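Local coordinates for protein molinate hydrolase (Gulosibacter molinativorax, PDB 4UB9) that hydrolyses the thiocarbamate herbicide molinate, as a zinc-binding member of the amidohydrolase family, at residues H99-I104 and I112-R117; L450-L455 and M461-H466. One frame throughout, in Å; residues are numbered along the deposited sequence.

The two contacts come in series along the chain: interaction 1 (99-104 with 112-117) closes well before interaction 2 (450-455 with 461-466) opens. Their centres lie 32 Å apart and their nearest atoms about 16 Å, so they do not touch. The strand 88-95 relates them, since it leads by way of 97-98 into the first contact and pairs antiparallel with strand 447-450, which runs into the second. Interaction 1 is buried and belongs to what family membership indicates is the zinc-binding TIM-barrel domain, with the D102 side chain about 12 Å from the metal; interaction 2 is only partly buried and closes a hairpin in the mixed sheet, where the C-terminal part of the chain returns to the early strands.

Interaction 1 of 2, residues H99-I104 and I112-R117; sequences HLLDGI and IEYLAR
The phenol of Y114 reaches out from helix 111-118 and brings its hydroxyl to the turn at L101 and D102. With CG anti to the backbone N (chi1 176°), the ring extends away from its own helix and bridges the two backbones where the CA atoms of D102 and Y114 are 9.1 Å apart. Its OH accepts a long but fairly straight hydrogen bond from the backbone N of D102, with 3.3 Å between D102 N and Y114 OH and 160° at the hydrogen. The L101 side chain crosses the phenol obliquely, its CD2 lying 3.8 Å from Y114 OH and 4.5 Å from CE2. A tyrosine suits this position because its ring is long enough to span the gap, packs against V125 of helix 122-135, and ends in an acceptor for a buried amide. The segment 99-104 follows strand 97-98 in what family membership indicates is a TIM-barrel amidohydrolase, and D102 is the N-cap of helix 103-106: OD1 takes the amide of M105, while OD2 bonds to T377. The aspartate carboxylate therefore turns away from the phenol, and of its side chain CB comes nearest, 4.1 Å from Y114 OH. A phenylalanine in place of Y114 would probably leave the amide of D102 without this acceptor. Beyond the ring, L115 packs on F200 and M204 of helix 198-209, and R117 makes a salt bridge with E119 of the second subunit.

Interaction 2 of 2, residues L450-L455 and M461-H466; sequences LDQDPL and MRTLSH
L450 and L464 meet as an antiparallel, non-hydrogen-bonded pair, their side chains on the same face of the sheet and touching through their CD2 methyls, with L450 CD2 3.7 Å from L464 CD2. This is the tight, apolar side. The other branch, L450 CD1, lies 4.1 Å from M461 SD, and the same sulfur rests 3.6 Å from P454 CB. M461 can serve both because its flexible chain is bent at chi2 and chi3, and I419 of helix 415-421 touches both M461 and P454.

Toward solvent the contact becomes polar. T463 O accepts from D451 N at 2.9 Å, while a chi1 of 65° turns T463 OG1 toward the amide of Q452, where it accepts from Q452 N at 3.1 Å and is also bonded to N460 O. A threonine fits here because its hydroxyl holds the turning backbone while CG2 lies 3.8 Å from Q452 NE2, whose side chain crosses it at about a right angle. D451 forms a salt bridge with K87, which S465 OG also meets.

T463 centres an inverse gamma turn and S465 and H466 oppose V449 in a classic beta bulge, completing a long-looped beta hairpin between strands 447-450 and 464-469.

Interaction 1 of 2, residues H99-I104 and I112-R117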
ATOM      1  N   HIS A  99       5.286  -8.472 -27.751  1.00 29.11           N
ATOM      2  CA  HIS A  99       4.509  -9.298 -26.829  1.00 30.44           C
ATOM      3  C   HIS A  99       3.045  -9.260 -27.248  1.00 32.93           C
ATOM      4  O   HIS A  99       2.342  -8.257 -27.086  1.00 35.87           O
ATOM      5  CB  HIS A  99       4.683  -8.815 -25.415  1.00 29.82           C
ATOM      6  CG  HIS A  99       6.107  -8.835 -24.969  1.00 31.97           C
ATOM      7  ND1 HIS A  99       6.798  -7.702 -24.603  1.00 36.22           N
ATOM      8  CD2 HIS A  99       6.981  -9.855 -24.844  1.00 33.22           C
ATOM      9  CE1 HIS A  99       8.040  -8.018 -24.286  1.00 33.63           C
ATOM     10  NE2 HIS A  99       8.174  -9.320 -24.408  1.00 33.97           N
ATOM     11  N   LEU A 100       2.594 -10.389 -27.763  1.00 30.07           N
ATOM     12  CA  LEU A 100       1.277 -10.519 -28.345  1.00 31.79           C
ATOM     13  C   LEU A 100       0.144 -10.682 -27.306  1.00 35.42           C
ATOM     14  O   LEU A 100      -1.032 -10.493 -27.640  1.00 33.05           O
ATOM     15  CB  LEU A 100       1.263 -11.658 -29.365  1.00 34.16           C
ATOM     16  CG  LEU A 100       2.274 -11.388 -30.515  1.00 36.49           C
ATOM     17  CD1 LEU A 100       2.372 -12.560 -31.473  1.00 39.96           C
ATOM     18  CD2 LEU A 100       1.931 -10.125 -31.328  1.00 36.67           C
ATOM     19  N   LEU A 101       0.508 -11.053 -26.070  1.00 33.59           N
ATOM     20  CA  LEU A 101      -0.263 -10.684 -24.877  1.00 35.22           C
ATOM     21  C   LEU A 101       0.552  -9.573 -24.241  1.00 40.99           C
ATOM     22  O   LEU A 101       1.751  -9.740 -23.998  1.00 52.18           O
ATOM     23  CB  LEU A 101      -0.415 -11.842 -23.902  1.00 36.00           C
ATOM     24  CG  LEU A 101      -1.313 -13.011 -24.331  1.00 38.27           C
ATOM     25  CD1 LEU A 101      -1.443 -14.059 -23.229  1.00 37.36           C
ATOM     26  CD2 LEU A 101      -2.695 -12.511 -24.700  1.00 39.24           C
ATOM     27  N   ASP A 102      -0.079  -8.440 -23.962  1.00 40.44           N
ATOM     28  CA  ASP A 102       0.651  -7.180 -23.713  1.00 37.00           C
ATOM     29  C   ASP A 102       1.345  -7.118 -22.367  1.00 34.57           C
ATOM     30  O   ASP A 102       0.784  -6.730 -21.356  1.00 33.99           O
ATOM     31  CB  ASP A 102      -0.293  -5.978 -23.843  1.00 44.29           C
ATOM     32  CG  ASP A 102       0.445  -4.652 -23.859  1.00 46.10           C
ATOM     33  OD1 ASP A 102       1.629  -4.573 -23.423  1.00 50.57           O
ATOM     34  OD2 ASP A 102      -0.152  -3.697 -24.376  1.00 53.73           O
ATOM     35  N   GLY A 103       2.616  -7.444 -22.372  1.00 34.50           N
ATOM     36  CA  GLY A 103       3.379  -7.550 -21.131  1.00 31.85           C
ATOM     37  C   GLY A 103       3.769  -6.236 -20.502  1.00 37.03           C
ATOM     38  O   GLY A 103       3.861  -6.124 -19.256  1.00 38.32           O
ATOM     39  N   ILE A 104       4.038  -5.241 -21.335  1.00 36.65           N
ATOM     40  CA  ILE A 104       4.423  -3.910 -20.816  1.00 39.87           C
ATOM     41  C   ILE A 104       3.268  -3.365 -20.006  1.00 37.19           C
ATOM     42  O   ILE A 104       3.451  -2.839 -18.911  1.00 39.68           O
ATOM     43  CB  ILE A 104       4.788  -2.917 -21.946  1.00 41.27           C
ATOM     44  CG1 ILE A 104       6.147  -3.297 -22.507  1.00 43.07           C
ATOM     45  CG2 ILE A 104       4.787  -1.477 -21.455  1.00 40.43           C
ATOM     46  CD1 ILE A 104       7.327  -2.925 -21.639  1.00 43.57           C
ATOM     47  N   ILE A 112      -5.123  -7.355 -14.471  1.00 31.00           N
ATOM     48  CA  ILE A 112      -6.226  -8.143 -13.979  1.00 29.43           C
ATOM     49  C   ILE A 112      -7.368  -8.083 -14.974  1.00 33.32           C
ATOM     50  O   ILE A 112      -7.867  -9.121 -15.409  1.00 32.05           O
ATOM     51  CB  ILE A 112      -6.727  -7.690 -12.632  1.00 27.02           C
ATOM     52  CG1 ILE A 112      -5.651  -7.864 -11.559  1.00 28.78           C
ATOM     53  CG2 ILE A 112      -7.938  -8.534 -12.216  1.00 27.03           C
ATOM     54  CD1 ILE A 112      -5.974  -7.144 -10.278  1.00 27.50           C
ATOM     55  N   GLU A 113      -7.779  -6.864 -15.296  1.00 29.79           N
ATOM     56  CA  GLU A 113      -8.963  -6.644 -16.132  1.00 30.94           C
ATOM     57  C   GLU A 113      -8.777  -7.242 -17.504  1.00 28.81           C
ATOM     58  O   GLU A 113      -9.653  -7.937 -18.021  1.00 32.04           O
ATOM     59  CB  GLU A 113      -9.358  -5.164 -16.235  1.00 33.11           C
ATOM     60  CG  GLU A 113      -8.298  -4.244 -16.827  1.00 34.96           C
ATOM     61  CD  GLU A 113      -8.495  -2.782 -16.439  1.00 37.24           C
ATOM     62  OE1 GLU A 113      -9.199  -2.039 -17.179  1.00 41.84           O
ATOM     63  OE2 GLU A 113      -7.891  -2.348 -15.426  1.00 37.73           O
ATOM     64  N   TYR A 114      -7.596  -7.082 -18.055  1.00 29.25           N
ATOM     65  CA  TYR A 114      -7.298  -7.657 -19.373  1.00 27.73           C
ATOM     66  C   TYR A 114      -7.312  -9.197 -19.372  1.00 28.40           C
ATOM     67  O   TYR A 114      -7.945  -9.836 -20.211  1.00 25.96           O
ATOM     68  CB  TYR A 114      -5.943  -7.147 -19.780  1.00 28.73           C
ATOM     69  CG  TYR A 114      -5.293  -7.641 -21.063  1.00 31.26           C
ATOM     70  CD1 TYR A 114      -5.647  -7.102 -22.319  1.00 33.21           C
ATOM     71  CD2 TYR A 114      -4.239  -8.523 -21.029  1.00 33.03           C
ATOM     72  CE1 TYR A 114      -4.988  -7.478 -23.478  1.00 31.53           C
ATOM     73  CE2 TYR A 114      -3.560  -8.898 -22.200  1.00 31.89           C
ATOM     74  CZ  TYR A 114      -3.958  -8.390 -23.408  1.00 35.08           C
ATOM     75  OH  TYR A 114      -3.281  -8.768 -24.531  1.00 37.88           O
ATOM     76  N   LEU A 115      -6.612  -9.803 -18.424  1.00 26.39           N
ATOM     77  CA  LEU A 115      -6.550 -11.274 -18.437  1.00 27.79           C
ATOM     78  C   LEU A 115      -7.895 -11.914 -18.091  1.00 29.75           C
ATOM     79  O   LEU A 115      -8.203 -13.011 -18.563  1.00 28.79           O
ATOM     80  CB  LEU A 115      -5.450 -11.788 -17.519  1.00 28.33           C
ATOM     81  CG  LEU A 115      -4.032 -11.456 -18.055  1.00 28.78           C
ATOM     82  CD1 LEU A 115      -2.947 -11.782 -17.032  1.00 32.17           C
ATOM     83  CD2 LEU A 115      -3.752 -12.204 -19.327  1.00 29.26           C
ATOM     84  N   ALA A 116      -8.663 -11.257 -17.237  1.00 26.72           N
ATOM     85  CA  ALA A 116      -9.955 -11.810 -16.871  1.00 28.61           C
ATOM     86  C   ALA A 116     -10.919 -11.645 -18.029  1.00 31.72           C
ATOM     87  O   ALA A 116     -11.726 -12.528 -18.341  1.00 30.79           O
ATOM     88  CB  ALA A 116     -10.495 -11.151 -15.629  1.00 31.15           C
ATOM     89  N   ARG A 117     -10.825 -10.510 -18.683  1.00 32.33           N
ATOM     90  CA  ARG A 117     -11.776 -10.236 -19.741  1.00 34.40           C
ATOM     91  C   ARG A 117     -11.625 -11.217 -20.868  1.00 33.36           C
ATOM     92  O   ARG A 117     -12.587 -11.587 -21.502  1.00 32.87           O
ATOM     93  CB  ARG A 117     -11.613  -8.802 -20.257  1.00 36.15           C
ATOM     94  CG  ARG A 117     -12.753  -8.321 -21.168  1.00 38.02           C
ATOM     95  CD  ARG A 117     -12.447  -6.933 -21.736  1.00 37.68           C
ATOM     96  NE  ARG A 117     -12.332  -5.892 -20.734  1.00 35.99           N
ATOM     97  CZ  ARG A 117     -13.371  -5.280 -20.169  1.00 36.43           C
ATOM     98  NH1 ARG A 117     -14.606  -5.604 -20.502  1.00 36.73           N
ATOM     99  NH2 ARG A 117     -13.169  -4.342 -19.235  1.00 33.50           N
TER

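Interaction 2 of 2, residues L450-L455 and M461-H466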
ATOM      1  N   LEU A 450       5.700   1.260 -50.347  1.00 35.60           N
ATOM      2  CA  LEU A 450       5.494   2.601 -49.821  1.00 33.66           C
ATOM      3  C   LEU A 450       5.346   3.639 -50.927  1.00 41.46           C
ATOM      4  O   LEU A 450       5.932   3.518 -51.991  1.00 38.82           O
ATOM      5  CB  LEU A 450       6.675   3.026 -48.979  1.00 37.02           C
ATOM      6  CG  LEU A 450       7.181   2.061 -47.922  1.00 35.38           C
ATOM      7  CD1 LEU A 450       8.414   2.644 -47.263  1.00 36.89           C
ATOM      8  CD2 LEU A 450       6.113   1.825 -46.883  1.00 38.63           C
ATOM      9  N   ASP A 451       4.609   4.699 -50.624  1.00 44.35           N
ATOM     10  CA  ASP A 451       4.363   5.793 -51.584  1.00 48.12           C
ATOM     11  C   ASP A 451       5.412   6.858 -51.584  1.00 47.67           C
ATOM     12  O   ASP A 451       5.500   7.629 -52.509  1.00 48.62           O
ATOM     13  CB  ASP A 451       3.063   6.508 -51.249  1.00 49.91           C
ATOM     14  CG  ASP A 451       1.871   5.701 -51.606  1.00 52.38           C
ATOM     15  OD1 ASP A 451       2.035   4.709 -52.335  1.00 52.71           O
ATOM     16  OD2 ASP A 451       0.772   6.020 -51.116  1.00 65.04           O
ATOM     17  N   GLN A 452       6.159   6.950 -50.503  1.00 48.99           N
ATOM     18  CA  GLN A 452       7.218   7.917 -50.432  1.00 45.61           C
ATOM     19  C   GLN A 452       8.507   7.305 -49.984  1.00 48.19           C
ATOM     20  O   GLN A 452       8.538   6.155 -49.558  1.00 46.40           O
ATOM     21  CB  GLN A 452       6.818   9.064 -49.558  1.00 48.78           C
ATOM     22  CG  GLN A 452       5.765   9.897 -50.247  1.00 54.23           C
ATOM     23  CD  GLN A 452       5.208  10.925 -49.308  1.00 56.91           C
ATOM     24  OE1 GLN A 452       5.889  11.876 -48.923  1.00 54.82           O
ATOM     25  NE2 GLN A 452       3.950  10.768 -48.956  1.00 66.20           N
ATOM     26  N   ASP A 453       9.581   8.085 -50.119  1.00 47.03           N
ATOM     27  CA  ASP A 453      10.943   7.604 -50.004  1.00 41.64           C
ATOM     28  C   ASP A 453      11.420   7.563 -48.550  1.00 39.91           C
ATOM     29  O   ASP A 453      11.706   8.601 -47.934  1.00 39.15           O
ATOM     30  CB  ASP A 453      11.887   8.487 -50.818  1.00 48.49           C
ATOM     31  CG  ASP A 453      13.319   7.937 -50.882  1.00 56.70           C
ATOM     32  OD1 ASP A 453      13.567   6.758 -50.537  1.00 58.56           O
ATOM     33  OD2 ASP A 453      14.201   8.687 -51.313  1.00 58.87           O
ATOM     34  N   PRO A 454      11.581   6.357 -48.011  1.00 36.88           N
ATOM     35  CA  PRO A 454      12.026   6.212 -46.628  1.00 38.88           C
ATOM     36  C   PRO A 454      13.464   6.646 -46.391  1.00 38.23           C
ATOM     37  O   PRO A 454      13.801   7.037 -45.285  1.00 40.13           O
ATOM     38  CB  PRO A 454      11.870   4.729 -46.369  1.00 39.13           C
ATOM     39  CG  PRO A 454      11.895   4.064 -47.707  1.00 40.25           C
ATOM     40  CD  PRO A 454      11.373   5.061 -48.682  1.00 39.84           C
ATOM     41  N   LEU A 455      14.281   6.659 -47.435  1.00 41.76           N
ATOM     42  CA  LEU A 455      15.657   7.156 -47.300  1.00 38.34           C
ATOM     43  C   LEU A 455      15.754   8.652 -47.239  1.00 42.94           C
ATOM     44  O   LEU A 455      16.716   9.205 -46.717  1.00 51.78           O
ATOM     45  CB  LEU A 455      16.505   6.645 -48.442  1.00 42.85           C
ATOM     46  CG  LEU A 455      16.522   5.102 -48.462  1.00 46.31           C
ATOM     47  CD1 LEU A 455      17.124   4.578 -49.742  1.00 43.63           C
ATOM     48  CD2 LEU A 455      17.287   4.559 -47.248  1.00 50.36           C
ATOM     49  N   MET A 461       8.298   5.743 -43.842  1.00 38.01           N
ATOM     50  CA  MET A 461       8.017   4.311 -43.605  1.00 37.05           C
ATOM     51  C   MET A 461       6.527   4.072 -43.353  1.00 34.86           C
ATOM     52  O   MET A 461       6.001   2.988 -43.637  1.00 33.56           O
ATOM     53  CB  MET A 461       8.824   3.783 -42.413  1.00 35.79           C
ATOM     54  CG  MET A 461      10.327   3.643 -42.651  1.00 33.81           C
ATOM     55  SD  MET A 461      10.703   2.412 -43.899  1.00 39.66           S
ATOM     56  CE  MET A 461      10.042   0.904 -43.178  1.00 40.11           C
ATOM     57  N   ARG A 462       5.864   5.104 -42.861  1.00 36.24           N
ATOM     58  CA  ARG A 462       4.426   5.016 -42.598  1.00 39.86           C
ATOM     59  C   ARG A 462       3.566   5.018 -43.868  1.00 39.20           C
ATOM     60  O   ARG A 462       2.401   4.754 -43.782  1.00 39.07           O
ATOM     61  CB  ARG A 462       3.967   6.148 -41.706  1.00 37.25           C
ATOM     62  CG  ARG A 462       4.506   6.058 -40.295  1.00 42.69           C
ATOM     63  CD  ARG A 462       4.267   7.364 -39.543  1.00 45.74           C
ATOM     64  NE  ARG A 462       4.747   7.337 -38.152  1.00 47.70           N
ATOM     65  CZ  ARG A 462       4.099   6.792 -37.117  1.00 39.33           C
ATOM     66  NH1 ARG A 462       2.945   6.197 -37.295  1.00 41.78           N
ATOM     67  NH2 ARG A 462       4.609   6.856 -35.901  1.00 37.52           N
ATOM     68  N   THR A 463       4.130   5.352 -45.020  1.00 39.36           N
ATOM     69  CA  THR A 463       3.314   5.628 -46.232  1.00 39.27           C
ATOM     70  C   THR A 463       2.962   4.339 -46.968  1.00 42.14           C
ATOM     71  O   THR A 463       2.999   4.282 -48.200  1.00 41.27           O
ATOM     72  CB  THR A 463       3.998   6.619 -47.199  1.00 36.28           C
ATOM     73  OG1 THR A 463       5.191   6.017 -47.724  1.00 39.73           O
ATOM     74  CG2 THR A 463       4.346   7.905 -46.492  1.00 32.88           C
ATOM     75  N   LEU A 464       2.530   3.336 -46.208  1.00 42.22           N
ATOM     76  CA  LEU A 464       2.182   2.021 -46.785  1.00 44.09           C
ATOM     77  C   LEU A 464       1.017   2.043 -47.756  1.00 43.97           C
ATOM     78  O   LEU A 464      -0.032   2.498 -47.410  1.00 46.59           O
ATOM     79  CB  LEU A 464       1.783   1.041 -45.697  1.00 43.29           C
ATOM     80  CG  LEU A 464       2.900   0.416 -44.883  1.00 46.70           C
ATOM     81  CD1 LEU A 464       2.291  -0.241 -43.647  1.00 46.00           C
ATOM     82  CD2 LEU A 464       3.637  -0.603 -45.729  1.00 47.83           C
ATOM     83  N   SER A 465       1.230   1.499 -48.941  1.00 43.84           N
ATOM     84  CA  SER A 465       0.196   1.348 -49.974  1.00 47.39           C
ATOM     85  C   SER A 465      -0.236  -0.055 -50.133  1.00 42.59           C
ATOM     86  O   SER A 465      -1.377  -0.304 -50.429  1.00 42.43           O
ATOM     87  CB  SER A 465       0.732   1.702 -51.369  1.00 56.74           C
ATOM     88  OG  SER A 465       1.009   3.061 -51.459  1.00 68.25           O
ATOM     89  N   HIS A 466       0.709  -0.982 -50.011  1.00 43.06           N
ATOM     90  CA  HIS A 466       0.427  -2.402 -50.216  1.00 40.39           C
ATOM     91  C   HIS A 466       1.202  -3.250 -49.244  1.00 41.29           C
ATOM     92  O   HIS A 466       2.350  -2.957 -48.904  1.00 38.49           O
ATOM     93  CB  HIS A 466       0.755  -2.842 -51.636  1.00 41.55           C
ATOM     94  CG  HIS A 466       0.006  -2.077 -52.677  1.00 50.98           C
ATOM     95  ND1 HIS A 466      -1.196  -2.513 -53.197  1.00 54.99           N
ATOM     96  CD2 HIS A 466       0.250  -0.872 -53.246  1.00 49.49           C
ATOM     97  CE1 HIS A 466      -1.647  -1.614 -54.056  1.00 53.94           C
ATOM     98  NE2 HIS A 466      -0.794  -0.606 -54.094  1.00 49.13           N
TER